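Local atomic coordinates of putative cell invasion protein with MAC/Perforin domain (Bacteroides thetaiotaomicron VPI-5482, PDB entry 3KK7), a protein that is of unproven function but carries a membrane-attack complex/perforin (MACPF) domain, the fold of many pore-forming proteins, and may act in cell invasion. Residues A[490-495]-A[517-522]; A[400-403]-A[407-410]; A[105-110]-A[245-250]; A[231-236]-A[240-245]. All coordinates share one frame; numbering follows the deposited sequence.

Interaction 1: residues A[490-495]-A[517-522]; sequences WYIYNP and DWVNGI
Ile492 on strand 489-494 faces the last turn of helix 516-521, its CA 8.2 Å from that of Val519, and the helix ends just before Ile522, whose backbone has already left helical angles. Both branches of Ile492 are used. Its CD1 enters between the two methyls of Val519, 3.5 Å from Val519 CG1 and equally close to Val519 CG2. The other branch turns toward Ile522: chi1 of -51° leaves CG2 of Ile492 anti to the backbone N, and this methyl lies 3.3 Å from Ile522 CD1, a contact modelled shorter than usual for two methyls. The same Ile522 methyl lies over one face of the Trp518 indole, 3.8 Å above its plane and displaced toward the rim, so it is wedged between an aliphatic branch and an aromatic face. The strand is an inner member of the small four-stranded mixed sheet of the D3 domain, paired with 480-484 and 499-504, and the helix end packs on one face of that sheet. Tyr503 touches both Ile492 and Val519 from the 499-504 side. Lys481 lines the other flank, where its amine binds Val519 O at the helix end and makes a cation-pi contact with Trp490.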
# COMPACT_ATOMS: atom_id res chain seq x y z
N TRP A 490 18.38 13.28 4.21
CA TRP A 490 19.35 13.41 5.27
C TRP A 490 19.13 12.22 6.18
O TRP A 490 17.99 11.87 6.46
CB TRP A 490 19.16 14.70 6.06
CG TRP A 490 19.81 15.90 5.45
CD1 TRP A 490 19.18 16.93 4.83
CD2 TRP A 490 21.21 16.21 5.43
NE1 TRP A 490 20.09 17.86 4.41
CE2 TRP A 490 21.35 17.45 4.76
CE3 TRP A 490 22.35 15.58 5.91
CZ2 TRP A 490 22.59 18.06 4.54
CZ3 TRP A 490 23.60 16.19 5.71
CH2 TRP A 490 23.70 17.42 5.03
N TYR A 491 20.22 11.58 6.59
CA TYR A 491 20.17 10.50 7.55
C TYR A 491 21.04 10.93 8.72
O TYR A 491 22.27 11.11 8.57
CB TYR A 491 20.66 9.19 6.95
CG TYR A 491 19.80 8.66 5.85
CD1 TYR A 491 18.70 7.88 6.14
CD2 TYR A 491 20.09 8.92 4.52
CE1 TYR A 491 17.87 7.37 5.13
CE2 TYR A 491 19.26 8.41 3.50
CZ TYR A 491 18.16 7.64 3.83
OH TYR A 491 17.33 7.13 2.88
N ILE A 492 20.38 11.16 9.86
CA ILE A 492 21.03 11.52 11.11
C ILE A 492 21.06 10.27 11.97
O ILE A 492 20.02 9.70 12.28
CB ILE A 492 20.30 12.67 11.82
CG1 ILE A 492 20.11 13.81 10.81
CG2 ILE A 492 21.08 13.15 13.02
CD1 ILE A 492 19.70 15.15 11.43
N TYR A 493 22.26 9.82 12.31
CA TYR A 493 22.44 8.50 12.90
C TYR A 493 23.33 8.57 14.12
O TYR A 493 24.24 9.38 14.18
CB TYR A 493 23.04 7.52 11.89
CG TYR A 493 24.46 7.81 11.45
CD1 TYR A 493 24.72 8.75 10.45
CD2 TYR A 493 25.54 7.12 12.00
CE1 TYR A 493 26.01 9.00 10.02
CE2 TYR A 493 26.85 7.37 11.58
CZ TYR A 493 27.08 8.31 10.60
OH TYR A 493 28.36 8.58 10.19
N ASN A 494 23.00 7.70 15.08
CA ASN A 494 23.75 7.56 16.32
C ASN A 494 24.55 6.25 16.27
O ASN A 494 23.97 5.17 16.47
CB ASN A 494 22.79 7.55 17.50
CG ASN A 494 23.51 7.55 18.84
OD1 ASN A 494 24.45 6.79 19.06
ND2 ASN A 494 23.04 8.41 19.74
N PRO A 495 25.87 6.34 16.04
CA PRO A 495 26.65 5.14 15.84
C PRO A 495 27.04 4.42 17.14
O PRO A 495 27.77 3.43 17.07
CB PRO A 495 27.88 5.67 15.14
CG PRO A 495 28.11 6.96 15.83
CD PRO A 495 26.73 7.52 16.07
N ASP A 517 18.35 24.19 14.30
CA ASP A 517 19.62 24.56 14.92
C ASP A 517 20.41 23.32 15.23
O ASP A 517 21.51 23.13 14.70
CB ASP A 517 19.41 25.35 16.22
CG ASP A 517 19.01 26.78 15.97
OD1 ASP A 517 18.94 27.20 14.80
OD2 ASP A 517 18.75 27.49 16.97
N TRP A 518 19.85 22.46 16.06
CA TRP A 518 20.52 21.24 16.46
C TRP A 518 21.13 20.47 15.28
O TRP A 518 22.30 20.10 15.29
CB TRP A 518 19.56 20.35 17.21
CG TRP A 518 20.11 19.02 17.49
CD1 TRP A 518 21.40 18.72 17.85
CD2 TRP A 518 19.40 17.78 17.47
NE1 TRP A 518 21.53 17.37 18.04
CE2 TRP A 518 20.31 16.77 17.82
CE3 TRP A 518 18.07 17.44 17.20
CZ2 TRP A 518 19.94 15.43 17.89
CZ3 TRP A 518 17.69 16.10 17.28
CH2 TRP A 518 18.62 15.11 17.62
N VAL A 519 20.33 20.25 14.25
CA VAL A 519 20.78 19.46 13.12
C VAL A 519 21.93 20.12 12.35
O VAL A 519 22.83 19.44 11.87
CB VAL A 519 19.59 19.15 12.19
CG1 VAL A 519 20.08 18.60 10.85
CG2 VAL A 519 18.61 18.16 12.90
N ASN A 520 21.90 21.45 12.25
CA ASN A 520 22.97 22.17 11.58
C ASN A 520 24.30 21.97 12.29
O ASN A 520 25.34 21.92 11.64
CB ASN A 520 22.66 23.67 11.48
CG ASN A 520 21.56 24.00 10.48
OD1 ASN A 520 21.31 23.28 9.51
ND2 ASN A 520 20.90 25.12 10.71
N GLY A 521 24.27 21.87 13.61
CA GLY A 521 25.47 21.61 14.41
C GLY A 521 26.01 20.20 14.29
O GLY A 521 27.20 19.97 14.53
N ILE A 522 25.14 19.24 13.94
CA ILE A 522 25.54 17.84 13.81
C ILE A 522 26.66 17.69 12.75
O ILE A 522 26.51 18.18 11.62
CB ILE A 522 24.32 16.92 13.44
CG1 ILE A 522 23.37 16.79 14.64
CG2 ILE A 522 24.79 15.53 12.96
CD1 ILE A 522 22.12 15.92 14.39

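Interaction 2: residues A[400-403]-A[407-410]; sequences LNTR and KLIF
With chi1 of -82° and -46°, Asn401 and Lys407, a non-hydrogen-bonded antiparallel pair on one face of the hairpin, run side by side; bends at chi2 and chi4 of the lysine swing its amine onto the amide. Lys407 NZ donates to Asn401 OD1 over 3.0 Å, lying in the carbonyl plane on a lone pair with a C=O...N angle of 127°. The lysine CE packs against the same oxygen, 3.5 Å from Asn401 OD1. Glu378 completes the cluster: its OE2 forms a salt bridge with Lys407 NZ and accepts a hydrogen bond from Asn401 ND2, which gives the amide its orientation and probably balances the charge of the lysine. Leu400 and Leu408, the hydrogen-bonded antiparallel pair, are joined by Leu408 N to Leu400 O at 2.8 Å and Leu400 N to Leu408 O at 3.0 Å. Their side chains run together on the other face, with Leu400 CD2 4.1 Å from Leu408 CD1. Thr402 comes across at about a right angle, placing CG2 3.6 Å from Leu408 CD1, while its hydroxyl bonds to Asp406 and Gln404 in the turn. Farther along, the Phe410 ring meets Leu400 obliquely, CZ 4.0 Å from Leu400 CB. The hairpin of strands 392-401 and 407-411 belongs to the curled mixed sheet of the D2 domain; strand 376-386, which supplies Glu378, flanks it beside 392-401, and strand 468-472 runs parallel to 407-411 on its other side.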
# COMPACT_ATOMS: atom_id res chain seq x y z
N LEU A 400 8.62 11.09 21.36
CA LEU A 400 8.45 12.01 20.23
C LEU A 400 7.30 11.56 19.36
O LEU A 400 7.33 10.45 18.82
CB LEU A 400 9.72 12.06 19.40
CG LEU A 400 9.67 12.94 18.15
CD1 LEU A 400 9.51 14.44 18.52
CD2 LEU A 400 10.91 12.65 17.30
N ASN A 401 6.27 12.40 19.25
CA ASN A 401 5.18 12.18 18.30
C ASN A 401 5.58 12.83 16.98
O ASN A 401 5.78 14.05 16.95
CB ASN A 401 3.84 12.73 18.80
CG ASN A 401 3.13 11.76 19.78
OD1 ASN A 401 1.99 11.35 19.54
ND2 ASN A 401 3.81 11.41 20.88
N THR A 402 5.69 12.03 15.91
CA THR A 402 6.14 12.53 14.61
C THR A 402 5.00 13.22 13.87
O THR A 402 3.88 13.20 14.32
CB THR A 402 6.71 11.38 13.73
OG1 THR A 402 5.66 10.50 13.31
CG2 THR A 402 7.77 10.60 14.50
N ARG A 403 5.31 13.79 12.72
CA ARG A 403 4.30 14.42 11.87
C ARG A 403 3.21 13.44 11.45
O ARG A 403 2.02 13.81 11.27
CB ARG A 403 4.96 14.95 10.60
CG ARG A 403 5.88 16.14 10.78
CD ARG A 403 6.24 16.74 9.42
NE ARG A 403 7.09 15.83 8.66
CZ ARG A 403 7.22 15.83 7.33
NH1 ARG A 403 8.03 14.94 6.76
NH2 ARG A 403 6.56 16.67 6.55
N LYS A 407 4.67 7.22 17.50
CA LYS A 407 5.21 7.51 18.82
C LYS A 407 6.57 6.85 18.97
O LYS A 407 6.68 5.63 19.03
CB LYS A 407 4.24 7.05 19.92
CG LYS A 407 2.80 7.45 19.67
CD LYS A 407 1.99 7.75 20.92
CE LYS A 407 0.62 8.34 20.57
NZ LYS A 407 0.30 9.61 21.29
N LEU A 408 7.62 7.67 19.01
CA LEU A 408 8.98 7.19 19.18
C LEU A 408 9.38 7.35 20.65
O LEU A 408 9.84 8.41 21.09
CB LEU A 408 9.95 7.92 18.23
CG LEU A 408 9.48 8.05 16.76
CD1 LEU A 408 10.51 8.78 15.89
CD2 LEU A 408 9.19 6.67 16.20
N ILE A 409 9.16 6.28 21.41
CA ILE A 409 9.49 6.20 22.83
C ILE A 409 11.01 6.15 22.97
O ILE A 409 11.63 5.26 22.43
CB ILE A 409 8.93 4.89 23.47
CG1 ILE A 409 7.44 4.70 23.18
CG2 ILE A 409 9.12 4.90 24.96
CD1 ILE A 409 6.95 3.30 23.51
N PHE A 410 11.58 7.12 23.69
CA PHE A 410 13.03 7.13 24.02
C PHE A 410 13.22 6.38 25.35
O PHE A 410 13.23 6.97 26.43
CB PHE A 410 13.54 8.55 24.20
CG PHE A 410 13.48 9.41 22.97
CD1 PHE A 410 12.93 8.98 21.78
CD2 PHE A 410 13.96 10.70 23.02
CE1 PHE A 410 12.90 9.82 20.67
CE2 PHE A 410 13.93 11.54 21.91
CZ PHE A 410 13.40 11.10 20.74

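Interaction 3: residues A[105-110]-A[245-250]; sequences ALSYSD and VAINAS
Ile247 spans the gap between helix and strand with two separate methyls. Its CG2 meets Ala105 CB at 3.7 Å, while its longer branch reaches further along the strand: CG1 is anti to the carbonyl carbon (chi1 -73°), which sends Ile247 CD1 along the strand to 3.7 Å from Leu106 O and 4.0 Å from Ser107 OG. Within the two segments, this methyl meets a backbone and a hydroxyl oxygen, and the apolar pairing is with Ala105. Ser107 is positioned by the helix it faces, its OG hydrogen-bonding to Asp244 OD1 and weakly to Glu240 O one turn earlier. At the helix's C-terminal end, Ser250 OG returns to Ala246 O at 2.7 Å, four residues back. Strand 105-108 and helix 245-249 run roughly antiparallel (148°), their axes 8.9 Å apart at closest approach. On an adjoining flank of the helix, Ala246 packs on Ile284 of helix 278-285 and on Phe288 and Leu291 of strand 288-298. Helix 236-249 thus packs both on the end of strand 93-108 and on strand 288-298 of the same large antiparallel sheet of the MACPF domain, with helix 278-285 alongside; strand 93-108 pairs with 157-173.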
# COMPACT_ATOMS: atom_id res chain seq x y z
N ALA A 105 -13.23 -17.99 -16.17
CA ALA A 105 -14.57 -17.50 -15.85
C ALA A 105 -14.74 -17.60 -14.34
O ALA A 105 -14.24 -18.53 -13.72
CB ALA A 105 -15.65 -18.32 -16.58
N LEU A 106 -15.42 -16.63 -13.75
CA LEU A 106 -15.70 -16.65 -12.32
C LEU A 106 -17.16 -16.26 -12.07
O LEU A 106 -17.62 -15.25 -12.57
CB LEU A 106 -14.78 -15.66 -11.61
CG LEU A 106 -14.84 -15.67 -10.09
CD1 LEU A 106 -14.43 -17.07 -9.55
CD2 LEU A 106 -13.93 -14.54 -9.57
N SER A 107 -17.86 -17.07 -11.30
CA SER A 107 -19.19 -16.74 -10.86
C SER A 107 -19.18 -16.55 -9.35
O SER A 107 -18.54 -17.33 -8.64
CB SER A 107 -20.13 -17.87 -11.18
OG SER A 107 -20.12 -18.16 -12.55
N TYR A 108 -19.91 -15.55 -8.88
CA TYR A 108 -19.93 -15.20 -7.47
C TYR A 108 -21.24 -14.55 -7.06
O TYR A 108 -21.68 -13.57 -7.65
CB TYR A 108 -18.70 -14.34 -7.10
CG TYR A 108 -18.50 -13.03 -7.86
CD1 TYR A 108 -18.03 -13.01 -9.18
CD2 TYR A 108 -18.71 -11.79 -7.23
CE1 TYR A 108 -17.83 -11.79 -9.88
CE2 TYR A 108 -18.50 -10.58 -7.90
CZ TYR A 108 -18.06 -10.57 -9.22
OH TYR A 108 -17.85 -9.36 -9.85
N SER A 109 -21.86 -15.14 -6.03
CA SER A 109 -23.13 -14.68 -5.47
C SER A 109 -23.00 -13.49 -4.57
O SER A 109 -24.02 -12.93 -4.14
CB SER A 109 -23.77 -15.79 -4.63
OG SER A 109 -24.22 -16.84 -5.46
N ASP A 110 -21.78 -13.14 -4.20
CA ASP A 110 -21.60 -11.98 -3.34
C ASP A 110 -20.13 -11.63 -3.33
O ASP A 110 -19.30 -12.35 -3.91
CB ASP A 110 -22.17 -12.21 -1.92
CG ASP A 110 -21.34 -13.18 -1.09
OD1 ASP A 110 -20.10 -13.16 -1.15
OD2 ASP A 110 -21.95 -13.97 -0.34
N VAL A 245 -22.60 -21.82 -16.19
CA VAL A 245 -23.16 -22.37 -17.44
C VAL A 245 -23.44 -21.25 -18.41
O VAL A 245 -23.18 -21.39 -19.61
CB VAL A 245 -24.48 -23.14 -17.19
CG1 VAL A 245 -25.10 -23.64 -18.51
CG2 VAL A 245 -24.26 -24.31 -16.21
N ALA A 246 -23.96 -20.13 -17.89
CA ALA A 246 -24.33 -19.03 -18.75
C ALA A 246 -23.11 -18.39 -19.39
O ALA A 246 -23.04 -18.23 -20.61
CB ALA A 246 -25.12 -18.01 -18.00
N ILE A 247 -22.13 -18.04 -18.56
CA ILE A 247 -20.88 -17.47 -19.08
C ILE A 247 -20.35 -18.34 -20.20
O ILE A 247 -20.05 -17.85 -21.28
CB ILE A 247 -19.79 -17.36 -18.01
CG1 ILE A 247 -20.13 -16.22 -17.03
CG2 ILE A 247 -18.41 -17.10 -18.70
CD1 ILE A 247 -19.16 -16.12 -15.80
N ASN A 248 -20.28 -19.63 -19.94
CA ASN A 248 -19.73 -20.58 -20.88
C ASN A 248 -20.56 -20.76 -22.16
O ASN A 248 -20.00 -21.16 -23.18
CB ASN A 248 -19.49 -21.92 -20.19
CG ASN A 248 -18.11 -22.45 -20.45
OD1 ASN A 248 -17.09 -21.74 -20.25
ND2 ASN A 248 -18.03 -23.73 -20.87
N ALA A 249 -21.85 -20.46 -22.13
CA ALA A 249 -22.66 -20.49 -23.35
C ALA A 249 -22.72 -19.13 -24.05
O ALA A 249 -23.38 -19.00 -25.09
CB ALA A 249 -24.08 -20.97 -23.04
N SER A 250 -22.02 -18.13 -23.52
CA SER A 250 -22.22 -16.74 -23.94
C SER A 250 -21.07 -16.11 -24.67
O SER A 250 -21.06 -14.89 -24.85
CB SER A 250 -22.54 -15.88 -22.72
OG SER A 250 -23.83 -16.22 -22.26

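Interaction 4: residues A[231-236]-A[240-245]; sequences TNSIQF and EKDMDV
Phe236 and Glu240 are one helical turn apart, their CA atoms separated by 6.2 Å, and Glu240 N donates to Phe236 O over 3.2 Å at an N-H...O angle of 151°. This is an early bond of helix 236-249, whose N-cap position is held by Gln235; the residues before it form an irregular loop that passes the helix flank, bringing the CA of Ser233 to 8.8 Å from that of Asp242. Chi1 of -73° and an extended chain beyond CG lay the Glu240 side chain back along this turn. Its CG lies 3.2 Å from Phe236 O, and OE2 reaches the edge of the Phe236 ring near the ring plane, 4.3 Å from CD1 of Phe236. The carboxylate is held from outside: OE1 by Arg113 and Lys116, OE2 by the backbone N of Ser109, whose hydroxyl also binds Phe236 O. On the loop side a water bridges the gap, 2.8 Å from Ser233 OG and 2.6 Å from Asp242 OD2. Asp230 OD2 is close to the same aspartate oxygen, so one of the two acids may have a raised pKa. The loop leads from strand 220-230 into helix 236-249, within the insertion before strand 288-298 that probably corresponds to the second helical cluster of MACPF proteins, one of the two clusters that unfurl into membrane-spanning beta hairpins in pore-forming relatives.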
# COMPACT_ATOMS: atom_id res chain seq x y z
N THR A 231 -33.76 -16.75 -11.67
CA THR A 231 -35.21 -16.85 -11.57
C THR A 231 -35.65 -17.71 -10.39
O THR A 231 -36.60 -17.35 -9.66
CB THR A 231 -35.75 -17.44 -12.89
OG1 THR A 231 -35.31 -16.60 -13.97
CG2 THR A 231 -37.32 -17.60 -12.87
N ASN A 232 -34.95 -18.83 -10.19
CA ASN A 232 -35.43 -19.81 -9.23
C ASN A 232 -34.51 -20.28 -8.11
O ASN A 232 -34.99 -20.95 -7.20
CB ASN A 232 -36.00 -21.02 -9.99
CG ASN A 232 -37.44 -20.78 -10.44
OD1 ASN A 232 -37.74 -20.77 -11.62
ND2 ASN A 232 -38.34 -20.58 -9.48
N SER A 233 -33.22 -19.94 -8.15
CA SER A 233 -32.32 -20.35 -7.08
C SER A 233 -31.87 -19.14 -6.30
O SER A 233 -31.57 -18.11 -6.89
CB SER A 233 -31.08 -21.03 -7.63
OG SER A 233 -31.42 -22.22 -8.29
N ILE A 234 -31.83 -19.27 -4.98
CA ILE A 234 -31.25 -18.25 -4.10
C ILE A 234 -29.96 -18.73 -3.41
O ILE A 234 -29.23 -17.94 -2.81
CB ILE A 234 -32.26 -17.78 -3.02
CG1 ILE A 234 -32.64 -18.93 -2.07
CG2 ILE A 234 -33.49 -17.11 -3.67
CD1 ILE A 234 -33.49 -18.47 -0.86
N GLN A 235 -29.70 -20.04 -3.47
CA GLN A 235 -28.52 -20.64 -2.89
C GLN A 235 -27.27 -20.21 -3.63
O GLN A 235 -27.20 -20.32 -4.86
CB GLN A 235 -28.60 -22.17 -2.94
CG GLN A 235 -29.54 -22.78 -1.91
CD GLN A 235 -29.13 -22.41 -0.49
OE1 GLN A 235 -27.92 -22.26 -0.18
NE2 GLN A 235 -30.13 -22.25 0.39
N PHE A 236 -26.27 -19.75 -2.87
CA PHE A 236 -25.04 -19.25 -3.46
C PHE A 236 -24.44 -20.21 -4.49
O PHE A 236 -23.96 -19.79 -5.53
CB PHE A 236 -23.99 -18.90 -2.38
CG PHE A 236 -23.35 -20.08 -1.75
CD1 PHE A 236 -22.24 -20.67 -2.33
CD2 PHE A 236 -23.84 -20.58 -0.55
CE1 PHE A 236 -21.64 -21.77 -1.75
CE2 PHE A 236 -23.26 -21.68 0.04
CZ PHE A 236 -22.15 -22.28 -0.55
N GLU A 240 -24.28 -19.83 -8.70
CA GLU A 240 -22.93 -19.84 -9.29
C GLU A 240 -22.81 -20.89 -10.41
O GLU A 240 -22.23 -20.59 -11.45
CB GLU A 240 -21.84 -19.99 -8.21
CG GLU A 240 -21.68 -18.66 -7.41
CD GLU A 240 -20.78 -18.75 -6.20
OE1 GLU A 240 -20.01 -19.69 -6.12
OE2 GLU A 240 -20.85 -17.88 -5.31
N LYS A 241 -23.42 -22.07 -10.24
CA LYS A 241 -23.44 -23.09 -11.28
C LYS A 241 -24.28 -22.57 -12.46
O LYS A 241 -23.89 -22.76 -13.62
CB LYS A 241 -23.94 -24.45 -10.76
CG LYS A 241 -23.71 -25.64 -11.72
N ASP A 242 -25.38 -21.88 -12.18
CA ASP A 242 -26.15 -21.28 -13.27
C ASP A 242 -25.31 -20.25 -14.04
O ASP A 242 -25.31 -20.21 -15.26
CB ASP A 242 -27.44 -20.64 -12.76
CG ASP A 242 -28.48 -21.68 -12.28
OD1 ASP A 242 -28.29 -22.89 -12.53
OD2 ASP A 242 -29.49 -21.29 -11.66
N MSE A 243 -24.57 -19.43 -13.33
CA MSE A 243 -23.76 -18.40 -13.99
C MSE A 243 -22.58 -19.05 -14.74
O MSE A 243 -22.31 -18.70 -15.91
CB MSE A 243 -23.29 -17.36 -12.96
CG MSE A 243 -22.35 -16.29 -13.51
SE MSE A 243 -23.16 -15.07 -14.77
CE MSE A 243 -24.35 -14.11 -13.54
N ASP A 244 -21.91 -20.01 -14.09
CA ASP A 244 -20.89 -20.83 -14.73
C ASP A 244 -21.37 -21.34 -16.11
O ASP A 244 -20.62 -21.30 -17.09
CB ASP A 244 -20.52 -22.05 -13.85
CG ASP A 244 -19.68 -21.71 -12.64
OD1 ASP A 244 -19.19 -20.56 -12.46
OD2 ASP A 244 -19.49 -22.62 -11.82
N VAL A 245 -22.60 -21.82 -16.19
CA VAL A 245 -23.16 -22.37 -17.44
C VAL A 245 -23.44 -21.25 -18.41
O VAL A 245 -23.18 -21.39 -19.61
CB VAL A 245 -24.48 -23.14 -17.19
CG1 VAL A 245 -25.10 -23.64 -18.51
CG2 VAL A 245 -24.26 -24.31 -16.21
O HOH W 1 -31.86 -22.04 -11.07

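Along the chain the contacts fall into two groups on opposite sides of its centre. Interactions 3 and 4 lie in the MACPF domain with centres about 9 Å apart; they touch, share Val245 and both use helix 236-249. Strand 93-108 comes first, and the loop and helix turns of interaction 4 fall between the two segments of interaction 3. Interaction 2, in the D2 domain, and then interaction 1, in the D3 domain, follow in series; their centres are about 17 Å apart and their nearest atoms about 7 Å. Centres of the two groups are 52 to 65 Å apart, consistent with an elongated protein in which this end of the MACPF domain is remote from the D2 and D3 domains.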